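Local structure of SnoK (5EPA) at residues A[122-133]-A[221-232]. The protein is a carbocyclase of nogalamycin biosynthesis that holds a non-heme iron and 2-oxoglutarate, consistent with a 2-oxoglutarate-dependent oxygenase of the phytanoyl-CoA dioxygenase family. Residues are numbered along the deposited sequence; the frame is centred on the assembly and turned at random.
With FE (Fe (III) ion), chain G; AKG (2-oxoglutaric acid), chain H.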
loop_
_atom_site.group_PDB
_atom_site.type_symbol
_atom_site.label_atom_id
_atom_site.label_comp_id
_atom_site.label_asym_id
_atom_site.label_seq_id
_atom_site.Cartn_x
_atom_site.Cartn_y
_atom_site.Cartn_z
ATOM N N LYS A 122 -7.861 -1.881 -11.002
ATOM C CA LYS A 122 -8.594 -0.805 -11.691
ATOM C C LYS A 122 -8.996 -1.257 -13.094
ATOM O O LYS A 122 -8.133 -1.504 -13.908
ATOM C CB LYS A 122 -7.779 0.506 -11.796
ATOM C CG LYS A 122 -7.717 1.347 -10.515
ATOM C CD LYS A 122 -7.037 2.694 -10.794
ATOM C CE LYS A 122 -6.823 3.550 -9.535
ATOM N NZ LYS A 122 -8.002 4.380 -9.216
ATOM N N GLU A 123 -10.291 -1.322 -13.360
ATOM C CA GLU A 123 -10.770 -1.702 -14.658
ATOM C C GLU A 123 -10.668 -0.506 -15.596
ATOM O O GLU A 123 -10.868 0.633 -15.166
ATOM C CB GLU A 123 -12.220 -2.152 -14.590
ATOM C CG GLU A 123 -12.463 -3.435 -13.803
ATOM C CD GLU A 123 -11.987 -4.726 -14.511
ATOM O OE1 GLU A 123 -11.866 -4.742 -15.783
ATOM O OE2 GLU A 123 -11.745 -5.753 -13.766
ATOM N N PRO A 124 -10.365 -0.763 -16.878
ATOM C CA PRO A 124 -10.195 0.305 -17.862
ATOM C C PRO A 124 -11.494 1.007 -18.183
ATOM O O PRO A 124 -12.517 0.365 -18.345
ATOM C CB PRO A 124 -9.681 -0.429 -19.096
ATOM C CG PRO A 124 -10.169 -1.859 -18.943
ATOM C CD PRO A 124 -10.192 -2.107 -17.464
ATOM N N LYS A 125 -11.454 2.337 -18.171
ATOM C CA LYS A 125 -12.600 3.190 -18.528
ATOM C C LYS A 125 -13.797 3.117 -17.567
ATOM O O LYS A 125 -14.826 3.713 -17.836
ATOM C CB LYS A 125 -13.076 2.870 -19.951
ATOM C CG LYS A 125 -11.938 2.847 -20.956
ATOM C CD LYS A 125 -12.342 3.397 -22.323
ATOM C CE LYS A 125 -11.122 3.907 -23.089
ATOM N NZ LYS A 125 -10.169 2.790 -23.360
ATOM N N ARG A 126 -13.647 2.439 -16.440
ATOM C CA ARG A 126 -14.711 2.349 -15.442
ATOM C C ARG A 126 -14.265 2.754 -14.048
ATOM O O ARG A 126 -14.959 2.481 -13.072
ATOM C CB ARG A 126 -15.251 0.923 -15.355
ATOM C CG ARG A 126 -16.190 0.555 -16.477
ATOM C CD ARG A 126 -15.505 -0.420 -17.396
ATOM N NE ARG A 126 -15.510 -1.761 -16.819
ATOM C CZ ARG A 126 -14.916 -2.809 -17.380
ATOM N NH1 ARG A 126 -14.973 -4.001 -16.775
ATOM N NH2 ARG A 126 -14.281 -2.671 -18.557
ATOM N N THR A 127 -13.130 3.416 -13.956
ATOM C CA THR A 127 -12.593 3.829 -12.694
ATOM C C THR A 127 -12.350 5.315 -12.575
ATOM O O THR A 127 -11.945 6.002 -13.519
ATOM C CB THR A 127 -11.255 3.134 -12.394
ATOM O OG1 THR A 127 -10.444 3.147 -13.577
ATOM C CG2 THR A 127 -11.504 1.698 -11.943
ATOM N N LEU A 128 -12.578 5.789 -11.370
ATOM C CA LEU A 128 -12.155 7.114 -10.950
ATOM C C LEU A 128 -10.706 7.103 -10.481
ATOM O O LEU A 128 -10.143 6.035 -10.195
ATOM C CB LEU A 128 -13.054 7.593 -9.802
ATOM C CG LEU A 128 -14.523 7.875 -10.153
ATOM C CD1 LEU A 128 -15.287 8.169 -8.870
ATOM C CD2 LEU A 128 -14.664 9.042 -11.122
ATOM N N PRO A 129 -10.105 8.288 -10.366
ATOM C CA PRO A 129 -8.839 8.350 -9.660
ATOM C C PRO A 129 -9.019 7.884 -8.230
ATOM O O PRO A 129 -10.100 8.025 -7.667
ATOM C CB PRO A 129 -8.505 9.876 -9.648
ATOM C CG PRO A 129 -9.315 10.467 -10.734
ATOM C CD PRO A 129 -10.556 9.624 -10.809
ATOM N N THR A 130 -7.960 7.345 -7.646
ATOM C CA THR A 130 -7.948 7.047 -6.217
ATOM C C THR A 130 -7.646 8.355 -5.466
ATOM O O THR A 130 -6.582 8.948 -5.615
ATOM C CB THR A 130 -6.894 6.017 -5.853
ATOM O OG1 THR A 130 -7.081 4.831 -6.628
ATOM C CG2 THR A 130 -7.005 5.670 -4.390
ATOM N N LEU A 131 -8.595 8.782 -4.665
ATOM C CA LEU A 131 -8.519 10.037 -3.974
ATOM C C LEU A 131 -7.286 10.098 -3.072
ATOM O O LEU A 131 -6.945 9.160 -2.355
ATOM C CB LEU A 131 -9.809 10.267 -3.175
ATOM C CG LEU A 131 -9.970 11.631 -2.436
ATOM C CD1 LEU A 131 -10.110 12.812 -3.378
ATOM C CD2 LEU A 131 -11.177 11.555 -1.506
ATOM N N VAL A 132 -6.649 11.258 -3.099
ATOM C CA VAL A 132 -5.451 11.523 -2.303
ATOM C C VAL A 132 -5.665 11.242 -0.799
ATOM O O VAL A 132 -6.697 11.573 -0.238
ATOM C CB VAL A 132 -4.962 12.990 -2.514
ATOM C CG1 VAL A 132 -6.001 13.994 -2.006
ATOM C CG2 VAL A 132 -3.631 13.247 -1.826
ATOM N N HIS A 133 -4.640 10.673 -0.166
ATOM C CA HIS A 133 -4.678 10.366 1.268
ATOM C C HIS A 133 -3.312 9.983 1.766
ATOM O O HIS A 133 -2.391 9.825 0.975
ATOM C CB HIS A 133 -5.655 9.182 1.530
ATOM C CG HIS A 133 -5.234 7.891 0.874
ATOM N ND1 HIS A 133 -5.392 7.653 -0.472
ATOM C CD2 HIS A 133 -4.636 6.777 1.384
ATOM C CE1 HIS A 133 -4.907 6.451 -0.764
ATOM N NE2 HIS A 133 -4.395 5.899 0.338
ATOM N N VAL A 221 1.828 11.295 1.509
ATOM C CA VAL A 221 0.616 11.607 0.796
ATOM C C VAL A 221 0.724 11.003 -0.607
ATOM O O VAL A 221 1.709 11.242 -1.321
ATOM C CB VAL A 221 0.364 13.121 0.754
ATOM C CG1 VAL A 221 -0.836 13.471 -0.093
ATOM C CG2 VAL A 221 0.121 13.627 2.155
ATOM N N HIS A 222 -0.313 10.289 -1.012
ATOM C CA HIS A 222 -0.328 9.690 -2.314
ATOM C C HIS A 222 -1.727 9.572 -2.901
ATOM O O HIS A 222 -2.740 9.778 -2.240
ATOM C CB HIS A 222 0.335 8.310 -2.238
ATOM C CG HIS A 222 -0.358 7.341 -1.321
ATOM N ND1 HIS A 222 -0.218 7.401 0.045
ATOM C CD2 HIS A 222 -1.180 6.286 -1.567
ATOM C CE1 HIS A 222 -0.932 6.427 0.605
ATOM N NE2 HIS A 222 -1.558 5.738 -0.349
ATOM N N MET A 223 -1.773 9.180 -4.159
ATOM C CA MET A 223 -3.016 9.093 -4.895
ATOM C C MET A 223 -2.807 8.180 -6.110
ATOM O O MET A 223 -1.703 7.716 -6.327
ATOM C CB MET A 223 -3.455 10.515 -5.289
ATOM C CG MET A 223 -2.629 11.124 -6.417
ATOM S SD MET A 223 -2.541 12.919 -6.306
ATOM C CE MET A 223 -1.268 13.075 -5.041
ATOM N N ALA A 224 -3.842 7.956 -6.915
ATOM C CA ALA A 224 -3.663 7.260 -8.194
ATOM C C ALA A 224 -4.562 7.777 -9.294
ATOM O O ALA A 224 -5.644 8.238 -9.038
ATOM C CB ALA A 224 -3.890 5.765 -8.023
ATOM N N GLU A 225 -4.100 7.639 -10.525
ATOM C CA GLU A 225 -4.871 8.007 -11.720
ATOM C C GLU A 225 -6.035 7.097 -11.928
ATOM O O GLU A 225 -6.026 5.960 -11.496
ATOM C CB GLU A 225 -4.035 7.834 -12.997
ATOM C CG GLU A 225 -2.758 8.625 -13.058
ATOM C CD GLU A 225 -3.029 10.096 -12.861
ATOM O OE1 GLU A 225 -3.692 10.673 -13.736
ATOM O OE2 GLU A 225 -2.596 10.646 -11.814
ATOM N N ALA A 226 -7.029 7.597 -12.630
ATOM C CA ALA A 226 -8.025 6.732 -13.266
ATOM C C ALA A 226 -7.329 5.821 -14.280
ATOM O O ALA A 226 -6.283 6.170 -14.842
ATOM C CB ALA A 226 -9.056 7.584 -13.988
ATOM N N ASN A 227 -7.901 4.665 -14.542
ATOM C CA ASN A 227 -7.405 3.822 -15.614
ATOM C C ASN A 227 -8.208 4.133 -16.831
ATOM O O ASN A 227 -9.386 3.773 -16.901
ATOM C CB ASN A 227 -7.516 2.327 -15.262
ATOM C CG ASN A 227 -7.016 1.418 -16.378
ATOM O OD1 ASN A 227 -6.612 1.878 -17.454
ATOM N ND2 ASN A 227 -7.012 0.105 -16.109
ATOM N N THR A 228 -7.578 4.835 -17.782
ATOM C CA THR A 228 -8.200 5.195 -19.073
ATOM C C THR A 228 -7.540 4.461 -20.212
ATOM O O THR A 228 -7.846 4.713 -21.366
ATOM C CB THR A 228 -8.075 6.705 -19.375
ATOM O OG1 THR A 228 -6.692 7.070 -19.291
ATOM C CG2 THR A 228 -8.852 7.511 -18.360
ATOM N N SER A 229 -6.713 3.472 -19.886
ATOM C CA SER A 229 -6.137 2.585 -20.890
ATOM C C SER A 229 -7.175 1.558 -21.397
ATOM O O SER A 229 -8.368 1.670 -21.139
ATOM C CB SER A 229 -4.914 1.867 -20.324
ATOM O OG SER A 229 -5.306 0.749 -19.513
ATOM N N ASP A 230 -6.691 0.552 -22.117
ATOM C CA ASP A 230 -7.536 -0.509 -22.620
ATOM C C ASP A 230 -7.369 -1.801 -21.817
ATOM O O ASP A 230 -7.953 -2.834 -22.154
ATOM C CB ASP A 230 -7.218 -0.745 -24.094
ATOM C CG ASP A 230 -7.769 0.380 -24.991
ATOM O OD1 ASP A 230 -9.002 0.582 -24.998
ATOM O OD2 ASP A 230 -6.981 1.031 -25.720
ATOM N N SER A 231 -6.557 -1.752 -20.762
ATOM C CA SER A 231 -6.196 -2.968 -20.020
ATOM C C SER A 231 -6.367 -2.796 -18.529
ATOM O O SER A 231 -6.094 -1.724 -17.975
ATOM C CB SER A 231 -4.736 -3.318 -20.279
ATOM O OG SER A 231 -4.586 -3.654 -21.608
ATOM N N VAL A 232 -6.734 -3.889 -17.884
ATOM C CA VAL A 232 -6.866 -3.936 -16.465
ATOM C C VAL A 232 -5.534 -3.572 -15.795
ATOM O O VAL A 232 -4.476 -3.983 -16.235
ATOM C CB VAL A 232 -7.295 -5.370 -15.995
ATOM C CG1 VAL A 232 -7.314 -5.407 -14.475
ATOM C CG2 VAL A 232 -8.676 -5.748 -16.484
HETATM FE FE FE G . -2.996 4.317 0.358
HETATM C C1 AKG H . -2.001 2.240 -1.210
HETATM O O1 AKG H . -1.345 1.241 -1.599
HETATM O O2 AKG H . -1.921 2.787 -0.078
HETATM C C2 AKG H . -2.984 2.849 -2.102
HETATM O O5 AKG H . -3.556 3.817 -1.626
HETATM C C3 AKG H . -3.237 2.299 -3.483
HETATM C C4 AKG H . -4.432 2.882 -4.244
HETATM C C5 AKG H . -4.517 2.273 -5.656
HETATM O O3 AKG H . -3.996 1.143 -5.930
HETATM O O4 AKG H . -5.104 2.884 -6.553
HETATM O O HOH W 1 -11.502 5.067 -16.009
HETATM O O HOH W 2 -4.499 2.926 1.054
#
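His133 and His222 bind the same iron, each through NE2 at 2.1 Å. Asp135 completes the facial triad of this enzyme class. The two imidazoles meet obliquely, planes at 63°. In each, CG sits between the backbone N and carbonyl carbon, which brings NE2 to the metal. His133 ND1 donates to Leu131 O at 2.9 Å, in the ring plane, and fixes the ring's rotation; His222 ND1 is hydrogen-bonded to Thr220 O. O2 and O5 of 2-oxoglutarate chelate the iron. Its far carboxylate takes a bond from Thr130 OG1 to O4 (2.8 Å). Arg233 and Trp151 also hydrogen-bond the 2-oxoglutarate. Lys122 NZ in turn donates to Thr130 OG1.

Behind these side chains, Thr130 pairs with Ala224 and His133 with His222. Both pairs are antiparallel and hydrogen-bonded, with a beta bulge between them.

Farther out, the Asn227 amide clamps the loops. Its ND2 donates to Lys122 O (2.9 Å) from above the carbonyl plane, and almost straight to Ser231 O (179°). OD1 accepts from Ser229 N, an Asx turn, and also from Ser229 OG. An alanine here would probably leave Lys122 O without this donor and Ser229 freer to turn. Lys125 NZ bridges to Asp230 OD1 at 3.0 Å.

Strand 130-133 edges the minor sheet of the double-stranded beta-helix, beside 222-224, which pairs with 164-166 on its other side. Lys122 ends strand 112-122 of the major sheet, between strands 76-81 and 233-242.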